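Local coordinates for protein LbaCas13a H328A (C2c2) (PDB 5WLH) that binds its pre-crRNA guide and, as an RNA-guided CRISPR-Cas13a enzyme, probably cleaves target RNA, at residues A[493-498]-A[605-610]; A[489-494]-A[948-953]. All blocks are in the same frame, centred on the assembly; numbering follows the deposited sequence.

Contact 1 of 2, residues A[493-498]-A[605-610]; sequences KAEEML and DSFHYA. With nucleotides of chain B.
Phe607 meets helix 486-517 through Glu495 and Leu498. Its CB lies 3.8 Å from Glu495 CG, and its ring runs nearly perpendicular to the Leu498 side chain, with CE2 3.7 Å from Leu498 CG. The backbone O of Glu495 lies near the ring plane, at the edge, while Gln499 receives a hydrogen bond from Phe607 N. Just before it, Ser606 OG accepts from the backbone N atoms of His608 and Tyr609, an ST turn and ST motif that fix the bend presenting the His608 ring. With CG opposite the backbone N (chi1 -176°) and an extended chain, Glu495 brings OE1 to 3.4 Å from His608 CD2; carboxylate and ring planes are turned 67° apart, and no hydrogen bond joins the pair. Were an alanine to replace Glu495, a gap would probably open beside Phe607 CB and the His608 ring would be left freer to turn. From the same helix Lys493, in one of its two conformers, donates through NZ to A28 OP2 (2.9 Å) and to U27 O2' of the bound RNA, chain B. His608 is probably the histidine of the R-X4-H signature of a HEPN ribonuclease domain, consistent with its place in this loop.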
loop_
_atom_site.group_PDB
_atom_site.type_symbol
_atom_site.label_atom_id
_atom_site.label_comp_id
_atom_site.label_asym_id
_atom_site.label_seq_id
_atom_site.Cartn_x
_atom_site.Cartn_y
_atom_site.Cartn_z
ATOM N N LYS A 493 -4.913 12.211 -2.293
ATOM C CA LYS A 493 -4.250 10.919 -2.139
ATOM C C LYS A 493 -2.808 10.990 -2.619
ATOM O O LYS A 493 -1.894 10.533 -1.926
ATOM C CB LYS A 493 -5.022 9.827 -2.881
ATOM C CG LYS A 493 -4.556 8.419 -2.501
ATOM C CD LYS A 493 -4.920 7.368 -3.556
ATOM C CE LYS A 493 -4.316 5.991 -3.226
ATOM N NZ LYS A 493 -4.257 5.721 -1.759
ATOM N N ALA A 494 -2.582 11.597 -3.792
ATOM C CA ALA A 494 -1.221 11.755 -4.297
ATOM C C ALA A 494 -0.343 12.424 -3.251
ATOM O O ALA A 494 0.720 11.908 -2.890
ATOM C CB ALA A 494 -1.224 12.569 -5.597
ATOM N N GLU A 495 -0.816 13.543 -2.707
ATOM C CA GLU A 495 0.012 14.296 -1.774
ATOM C C GLU A 495 0.199 13.526 -0.482
ATOM O O GLU A 495 1.308 13.483 0.064
ATOM C CB GLU A 495 -0.633 15.662 -1.496
ATOM C CG GLU A 495 0.197 16.584 -0.601
ATOM C CD GLU A 495 -0.458 17.955 -0.502
ATOM O OE1 GLU A 495 -1.480 18.065 0.208
ATOM O OE2 GLU A 495 0.030 18.903 -1.161
ATOM N N GLU A 496 -0.889 12.939 0.041
ATOM C CA GLU A 496 -0.794 12.219 1.310
ATOM C C GLU A 496 0.089 10.993 1.186
ATOM O O GLU A 496 0.847 10.680 2.111
ATOM C CB GLU A 496 -2.188 11.846 1.815
ATOM C CG GLU A 496 -2.948 13.102 2.251
ATOM C CD GLU A 496 -4.297 12.832 2.907
ATOM O OE1 GLU A 496 -4.788 11.698 2.837
ATOM O OE2 GLU A 496 -4.866 13.786 3.498
ATOM N N MET A 497 0.033 10.299 0.048
ATOM C CA MET A 497 0.933 9.160 -0.142
ATOM C C MET A 497 2.383 9.612 -0.075
ATOM O O MET A 497 3.195 9.023 0.640
ATOM C CB MET A 497 0.674 8.467 -1.487
ATOM C CG MET A 497 -0.676 7.807 -1.629
ATOM S SD MET A 497 -0.825 6.221 -0.824
ATOM C CE MET A 497 -0.027 5.152 -2.031
ATOM N N LEU A 498 2.723 10.674 -0.814
ATOM C CA LEU A 498 4.112 11.114 -0.830
ATOM C C LEU A 498 4.538 11.608 0.542
ATOM O O LEU A 498 5.662 11.332 0.985
ATOM C CB LEU A 498 4.320 12.207 -1.882
ATOM C CG LEU A 498 5.785 12.656 -1.999
ATOM C CD1 LEU A 498 6.635 11.507 -2.536
ATOM C CD2 LEU A 498 5.899 13.896 -2.888
ATOM N N ASP A 605 6.407 17.906 8.441
ATOM C CA ASP A 605 6.454 19.078 7.568
ATOM C C ASP A 605 5.384 18.898 6.500
ATOM O O ASP A 605 5.559 18.121 5.559
ATOM C CB ASP A 605 7.837 19.243 6.938
ATOM C CG ASP A 605 7.998 20.578 6.209
ATOM O OD1 ASP A 605 7.192 21.504 6.452
ATOM O OD2 ASP A 605 8.944 20.713 5.404
ATOM N N SER A 606 4.278 19.628 6.644
ATOM C CA SER A 606 3.128 19.463 5.764
ATOM C C SER A 606 3.441 19.971 4.368
ATOM O O SER A 606 3.963 21.080 4.208
ATOM C CB SER A 606 1.929 20.228 6.328
ATOM O OG SER A 606 0.908 20.351 5.342
ATOM N N PHE A 607 3.097 19.170 3.347
ATOM C CA PHE A 607 3.207 19.642 1.973
ATOM C C PHE A 607 2.110 20.644 1.640
ATOM O O PHE A 607 2.282 21.453 0.723
ATOM C CB PHE A 607 3.126 18.473 0.986
ATOM C CG PHE A 607 4.332 17.551 0.994
ATOM C CD1 PHE A 607 5.574 17.987 1.434
ATOM C CD2 PHE A 607 4.212 16.240 0.535
ATOM C CE1 PHE A 607 6.671 17.130 1.430
ATOM C CE2 PHE A 607 5.310 15.375 0.519
ATOM C CZ PHE A 607 6.533 15.810 0.982
ATOM N N HIS A 608 0.998 20.613 2.375
ATOM C CA HIS A 608 -0.189 21.400 2.057
ATOM C C HIS A 608 -0.141 22.792 2.664
ATOM O O HIS A 608 -0.611 23.751 2.038
ATOM C CB HIS A 608 -1.445 20.665 2.536
ATOM C CG HIS A 608 -2.684 21.036 1.786
ATOM N ND1 HIS A 608 -3.853 21.402 2.414
ATOM C CD2 HIS A 608 -2.933 21.109 0.457
ATOM C CE1 HIS A 608 -4.772 21.681 1.505
ATOM N NE2 HIS A 608 -4.239 21.510 0.310
ATOM N N TYR A 609 0.409 22.924 3.870
ATOM C CA TYR A 609 0.407 24.193 4.597
ATOM C C TYR A 609 1.847 24.623 4.847
ATOM O O TYR A 609 2.540 24.030 5.678
ATOM C CB TYR A 609 -0.389 24.070 5.899
ATOM C CG TYR A 609 -1.852 23.885 5.592
ATOM C CD1 TYR A 609 -2.563 24.891 4.956
ATOM C CD2 TYR A 609 -2.510 22.694 5.877
ATOM C CE1 TYR A 609 -3.894 24.745 4.637
ATOM C CE2 TYR A 609 -3.853 22.534 5.564
ATOM C CZ TYR A 609 -4.532 23.557 4.933
ATOM O OH TYR A 609 -5.846 23.431 4.588
ATOM N N ALA A 610 2.282 25.654 4.128
ATOM C CA ALA A 610 3.614 26.223 4.300
ATOM C C ALA A 610 3.629 27.113 5.535
ATOM O O ALA A 610 2.889 28.100 5.603
ATOM C CB ALA A 610 4.012 27.022 3.060
ATOM P P A B 28 -5.588 6.378 1.874
ATOM O OP1 A B 28 -6.036 7.159 3.046
ATOM O OP2 A B 28 -4.912 7.029 0.734
ATOM O "O5'" A B 28 -4.591 5.280 2.430
ATOM C "C5'" A B 28 -4.105 4.274 1.574
ATOM C "C4'" A B 28 -4.414 2.914 2.132
ATOM O "O4'" A B 28 -5.818 2.582 1.946
ATOM C "C3'" A B 28 -3.692 1.765 1.466
ATOM O "O3'" A B 28 -2.350 1.653 1.871
ATOM C "C2'" A B 28 -4.542 0.589 1.890
ATOM O "O2'" A B 28 -4.303 0.324 3.261
ATOM C "C1'" A B 28 -5.945 1.193 1.754
ATOM N N9 A B 28 -6.486 0.954 0.409
ATOM C C8 A B 28 -6.573 1.816 -0.655
ATOM N N7 A B 28 -7.092 1.242 -1.738
ATOM C C5 A B 28 -7.360 -0.061 -1.331
ATOM C C6 A B 28 -7.932 -1.164 -1.992
ATOM N N6 A B 28 -8.367 -1.135 -3.267
ATOM N N1 A B 28 -8.042 -2.318 -1.306
ATOM C C2 A B 28 -7.630 -2.342 -0.029
ATOM N N3 A B 28 -7.094 -1.374 0.708
ATOM C C4 A B 28 -6.982 -0.242 -0.017
ATOM P P A B 26 -8.333 5.522 -4.814
ATOM O OP1 A B 26 -7.430 5.361 -3.648
ATOM O OP2 A B 26 -9.321 4.494 -5.207
ATOM O "O5'" A B 26 -9.132 6.879 -4.628
ATOM C "C5'" A B 26 -8.534 8.042 -4.063
ATOM C "C4'" A B 26 -9.603 8.906 -3.445
ATOM O "O4'" A B 26 -10.430 9.455 -4.509
ATOM C "C3'" A B 26 -10.552 8.147 -2.527
ATOM O "O3'" A B 26 -11.056 9.037 -1.539
ATOM C "C2'" A B 26 -11.673 7.750 -3.482
ATOM O "O2'" A B 26 -12.905 7.424 -2.875
ATOM C "C1'" A B 26 -11.761 8.986 -4.382
ATOM N N9 A B 26 -12.228 8.635 -5.719
ATOM C C8 A B 26 -11.452 8.248 -6.781
ATOM N N7 A B 26 -12.166 7.936 -7.848
ATOM C C5 A B 26 -13.467 8.140 -7.442
ATOM C C6 A B 26 -14.683 7.994 -8.136
ATOM N N6 A B 26 -14.719 7.576 -9.411
ATOM N N1 A B 26 -15.816 8.249 -7.465
ATOM C C2 A B 26 -15.745 8.661 -6.186
ATOM N N3 A B 26 -14.655 8.839 -5.439
ATOM C C4 A B 26 -13.537 8.566 -6.139
ATOM P P U B 27 -11.445 8.485 -0.083
ATOM O OP1 U B 27 -12.578 7.572 -0.199
ATOM O OP2 U B 27 -11.577 9.621 0.869
ATOM O "O5'" U B 27 -10.169 7.643 0.328
ATOM C "C5'" U B 27 -10.052 7.096 1.625
ATOM C "C4'" U B 27 -9.143 5.903 1.560
ATOM O "O4'" U B 27 -9.874 4.795 0.977
ATOM C "C3'" U B 27 -7.891 6.089 0.681
ATOM O "O3'" U B 27 -6.784 5.485 1.320
ATOM C "C2'" U B 27 -8.210 5.239 -0.545
ATOM O "O2'" U B 27 -7.073 4.761 -1.241
ATOM C "C1'" U B 27 -9.000 4.122 0.114
ATOM N N1 U B 27 -9.721 3.205 -0.777
ATOM C C2 U B 27 -9.873 1.903 -0.312
ATOM O O2 U B 27 -9.513 1.559 0.798
ATOM N N3 U B 27 -10.497 1.031 -1.180
ATOM C C4 U B 27 -10.954 1.342 -2.443
ATOM O O4 U B 27 -11.488 0.457 -3.126
ATOM C C5 U B 27 -10.726 2.698 -2.851
ATOM C C6 U B 27 -10.125 3.567 -2.034
#

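Contact 2 of 2, residues A[489-494]-A[948-953]. With nucleotides of chain B.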
loop_
_atom_site.group_PDB
_atom_site.type_symbol
_atom_site.label_atom_id
_atom_site.label_comp_id
_atom_site.label_asym_id
_atom_site.label_seq_id
_atom_site.Cartn_x
_atom_site.Cartn_y
_atom_site.Cartn_z
ATOM N N TYR A 489 -10.044 14.536 -4.588
ATOM C CA TYR A 489 -9.556 13.554 -3.626
ATOM C C TYR A 489 -8.418 12.724 -4.197
ATOM O O TYR A 489 -7.558 12.253 -3.444
ATOM C CB TYR A 489 -10.710 12.674 -3.166
ATOM C CG TYR A 489 -11.373 13.192 -1.895
ATOM C CD1 TYR A 489 -11.413 14.551 -1.612
ATOM C CD2 TYR A 489 -11.955 12.314 -0.993
ATOM C CE1 TYR A 489 -12.013 15.020 -0.435
ATOM C CE2 TYR A 489 -12.567 12.764 0.178
ATOM C CZ TYR A 489 -12.587 14.115 0.446
ATOM O OH TYR A 489 -13.183 14.538 1.599
ATOM N N GLU A 490 -8.391 12.510 -5.513
ATOM C CA GLU A 490 -7.214 11.880 -6.095
ATOM C C GLU A 490 -5.962 12.715 -5.822
ATOM O O GLU A 490 -4.912 12.177 -5.450
ATOM C CB GLU A 490 -7.426 11.675 -7.594
ATOM C CG GLU A 490 -8.482 10.639 -7.927
ATOM C CD GLU A 490 -8.465 10.310 -9.396
ATOM O OE1 GLU A 490 -7.825 9.297 -9.777
ATOM O OE2 GLU A 490 -9.069 11.100 -10.162
ATOM N N LEU A 491 -6.066 14.033 -5.973
ATOM C CA LEU A 491 -4.930 14.903 -5.670
ATOM C C LEU A 491 -4.526 14.795 -4.204
ATOM O O LEU A 491 -3.332 14.718 -3.890
ATOM C CB LEU A 491 -5.274 16.352 -6.014
ATOM C CG LEU A 491 -5.391 16.702 -7.507
ATOM C CD1 LEU A 491 -5.933 18.115 -7.626
ATOM C CD2 LEU A 491 -4.038 16.602 -8.185
ATOM N N ILE A 492 -5.506 14.770 -3.292
ATOM C CA ILE A 492 -5.181 14.595 -1.874
ATOM C C ILE A 492 -4.438 13.287 -1.662
ATOM O O ILE A 492 -3.433 13.235 -0.944
ATOM C CB ILE A 492 -6.451 14.653 -1.006
ATOM C CG1 ILE A 492 -7.024 16.075 -0.980
ATOM C CG2 ILE A 492 -6.135 14.179 0.429
ATOM C CD1 ILE A 492 -8.379 16.134 -0.327
ATOM N N LYS A 493 -4.913 12.211 -2.293
ATOM C CA LYS A 493 -4.250 10.919 -2.139
ATOM C C LYS A 493 -2.808 10.990 -2.619
ATOM O O LYS A 493 -1.894 10.533 -1.926
ATOM C CB LYS A 493 -5.022 9.827 -2.881
ATOM C CG LYS A 493 -4.556 8.419 -2.501
ATOM C CD LYS A 493 -4.920 7.368 -3.556
ATOM C CE LYS A 493 -4.316 5.991 -3.226
ATOM N NZ LYS A 493 -4.257 5.721 -1.759
ATOM N N ALA A 494 -2.582 11.597 -3.792
ATOM C CA ALA A 494 -1.221 11.755 -4.297
ATOM C C ALA A 494 -0.343 12.424 -3.251
ATOM O O ALA A 494 0.720 11.908 -2.890
ATOM C CB ALA A 494 -1.224 12.569 -5.597
ATOM N N HIS A 948 -5.752 24.118 -8.685
ATOM C CA HIS A 948 -4.379 23.628 -8.752
ATOM C C HIS A 948 -3.604 23.901 -7.466
ATOM O O HIS A 948 -2.449 24.337 -7.504
ATOM C CB HIS A 948 -3.682 24.236 -9.963
ATOM C CG HIS A 948 -4.327 23.879 -11.268
ATOM N ND1 HIS A 948 -3.938 22.790 -12.022
ATOM C CD2 HIS A 948 -5.340 24.463 -11.953
ATOM C CE1 HIS A 948 -4.681 22.722 -13.113
ATOM N NE2 HIS A 948 -5.540 23.725 -13.095
ATOM N N SER A 949 -4.228 23.641 -6.312
ATOM C CA SER A 949 -3.518 23.727 -5.037
ATOM C C SER A 949 -2.323 22.788 -5.008
ATOM O O SER A 949 -1.323 23.065 -4.334
ATOM C CB SER A 949 -4.463 23.396 -3.880
ATOM O OG SER A 949 -4.689 21.994 -3.777
ATOM N N ILE A 950 -2.417 21.674 -5.721
ATOM C CA ILE A 950 -1.329 20.724 -5.859
ATOM C C ILE A 950 -0.789 20.887 -7.278
ATOM O O ILE A 950 -1.489 20.600 -8.256
ATOM C CB ILE A 950 -1.805 19.297 -5.557
ATOM C CG1 ILE A 950 -1.997 19.135 -4.039
ATOM C CG2 ILE A 950 -0.820 18.266 -6.075
ATOM C CD1 ILE A 950 -3.290 18.470 -3.614
ATOM N N ALA A 951 0.437 21.388 -7.398
ATOM C CA ALA A 951 1.012 21.668 -8.704
ATOM C C ALA A 951 1.562 20.396 -9.346
ATOM O O ALA A 951 1.906 19.421 -8.671
ATOM C CB ALA A 951 2.123 22.707 -8.588
ATOM N N GLU A 952 1.659 20.420 -10.678
ATOM C CA GLU A 952 2.288 19.312 -11.390
ATOM C C GLU A 952 3.810 19.358 -11.331
ATOM O O GLU A 952 4.454 18.310 -11.472
ATOM C CB GLU A 952 1.849 19.294 -12.864
ATOM C CG GLU A 952 0.408 18.877 -13.085
ATOM C CD GLU A 952 -0.031 19.016 -14.535
ATOM O OE1 GLU A 952 0.568 18.348 -15.400
ATOM O OE2 GLU A 952 -0.966 19.803 -14.806
ATOM N N ASP A 953 4.399 20.536 -11.119
ATOM C CA ASP A 953 5.824 20.732 -11.304
ATOM C C ASP A 953 6.561 21.107 -10.026
ATOM O O ASP A 953 7.780 21.269 -10.056
ATOM C CB ASP A 953 6.064 21.807 -12.369
ATOM C CG ASP A 953 5.346 23.123 -12.051
ATOM O OD1 ASP A 953 4.546 23.168 -11.089
ATOM O OD2 ASP A 953 5.584 24.121 -12.768
ATOM P P A B 26 -8.333 5.522 -4.814
ATOM O OP1 A B 26 -7.430 5.361 -3.648
ATOM O OP2 A B 26 -9.321 4.494 -5.207
ATOM O "O5'" A B 26 -9.132 6.879 -4.628
ATOM C "C5'" A B 26 -8.534 8.042 -4.063
ATOM C "C4'" A B 26 -9.603 8.906 -3.445
ATOM O "O4'" A B 26 -10.430 9.455 -4.509
ATOM C "C3'" A B 26 -10.552 8.147 -2.527
ATOM O "O3'" A B 26 -11.056 9.037 -1.539
ATOM C "C2'" A B 26 -11.673 7.750 -3.482
ATOM O "O2'" A B 26 -12.905 7.424 -2.875
ATOM C "C1'" A B 26 -11.761 8.986 -4.382
ATOM N N9 A B 26 -12.228 8.635 -5.719
ATOM C C8 A B 26 -11.452 8.248 -6.781
ATOM N N7 A B 26 -12.166 7.936 -7.848
ATOM C C5 A B 26 -13.467 8.140 -7.442
ATOM C C6 A B 26 -14.683 7.994 -8.136
ATOM N N6 A B 26 -14.719 7.576 -9.411
ATOM N N1 A B 26 -15.816 8.249 -7.465
ATOM C C2 A B 26 -15.745 8.661 -6.186
ATOM N N3 A B 26 -14.655 8.839 -5.439
ATOM C C4 A B 26 -13.537 8.566 -6.139
ATOM P P U B 27 -11.445 8.485 -0.083
ATOM O OP1 U B 27 -12.578 7.572 -0.199
ATOM O OP2 U B 27 -11.577 9.621 0.869
ATOM O "O5'" U B 27 -10.169 7.643 0.328
ATOM C "C5'" U B 27 -10.052 7.096 1.625
ATOM C "C4'" U B 27 -9.143 5.903 1.560
ATOM O "O4'" U B 27 -9.874 4.795 0.977
ATOM C "C3'" U B 27 -7.891 6.089 0.681
ATOM O "O3'" U B 27 -6.784 5.485 1.320
ATOM C "C2'" U B 27 -8.210 5.239 -0.545
ATOM O "O2'" U B 27 -7.073 4.761 -1.241
ATOM C "C1'" U B 27 -9.000 4.122 0.114
ATOM N N1 U B 27 -9.721 3.205 -0.777
ATOM C C2 U B 27 -9.873 1.903 -0.312
ATOM O O2 U B 27 -9.513 1.559 0.798
ATOM N N3 U B 27 -10.497 1.031 -1.180
ATOM C C4 U B 27 -10.954 1.342 -2.443
ATOM O O4 U B 27 -11.488 0.457 -3.126
ATOM C C5 U B 27 -10.726 2.698 -2.851
ATOM C C6 U B 27 -10.125 3.567 -2.034
ATOM P P A B 25 -10.292 3.661 -9.918
ATOM O OP1 A B 25 -10.603 4.666 -10.977
ATOM O OP2 A B 25 -10.570 2.227 -10.159
ATOM O "O5'" A B 25 -8.754 3.824 -9.569
ATOM C "C5'" A B 25 -8.165 3.145 -8.467
ATOM C "C4'" A B 25 -7.255 4.063 -7.697
ATOM O "O4'" A B 25 -6.040 4.312 -8.458
ATOM C "C3'" A B 25 -7.843 5.438 -7.369
ATOM O "O3'" A B 25 -7.403 5.822 -6.072
ATOM C "C2'" A B 25 -7.163 6.355 -8.374
ATOM O "O2'" A B 25 -7.073 7.704 -7.960
ATOM C "C1'" A B 25 -5.792 5.705 -8.470
ATOM N N9 A B 25 -5.046 6.089 -9.662
ATOM C C8 A B 25 -5.553 6.420 -10.896
ATOM N N7 A B 25 -4.630 6.789 -11.753
ATOM C C5 A B 25 -3.453 6.699 -11.022
ATOM C C6 A B 25 -2.120 6.954 -11.362
ATOM N N6 A B 25 -1.758 7.366 -12.578
ATOM N N1 A B 25 -1.180 6.788 -10.409
ATOM C C2 A B 25 -1.548 6.376 -9.190
ATOM N N3 A B 25 -2.781 6.108 -8.757
ATOM C C4 A B 25 -3.690 6.287 -9.731
#
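Glu490 OE1 takes a short hydrogen bond of 2.5 Å from O2' of A25 in the bound RNA, chain B, and also forms a salt bridge with Arg938 of helix 915-941, so one carboxylate oxygen joins a crRNA ribose to a neighbouring helix. Glu490 CG stands opposite its own carbonyl carbon (chi1 -68°), and the extended chain brings the carboxylate to the sugar. Tyr489, one residue earlier, presents the edge of its ring to O3' of A26, with CD2 3.4 Å from that atom; the same CD2 lies 3.3 Å from OP2 of U27. Lys453 makes a cation-pi contact with this ring. Contact with the loop 948-953 is van der Waals packing, with no hydrogen bond. Leu491 and Ile950 lie alongside each other, pointing opposite ways, and Ile950 CD1 settles 3.8 Å from Leu491 CB and equally close to Leu491 O. The backbone O of Ile950 is hydrogen-bonded to Tyr936 OH, holding the loop against helix 915-941. The helix is thus two-sided, with polar side chains on the crRNA backbone and leucine in a buried helix-loop packing, part of the crRNA-binding surface of Cas13a.

Along the chain, helix 486-517 comes first and supplies one segment to each contact: 489-494 to contact 2, then 493-498 to contact 1, with Lys493 and Ala494 common to both. Contact 1 closes the shorter loop when the chain returns at 605-610, after helix 588-602 and 106 intervening residues. Contact 2 closes a far longer loop of 453 intervening residues, at 948-953 beyond helix 915-941. The return of contact 1 is therefore nested within the span of contact 2. The centres lie 9 Å apart and the contacts touch where Glu495 OE2 packs 3.5 Å from Ile950 CG1. One RNA-facing helix thereby gathers the probable R-X4-H loop and the loop ahead of strand 954-955.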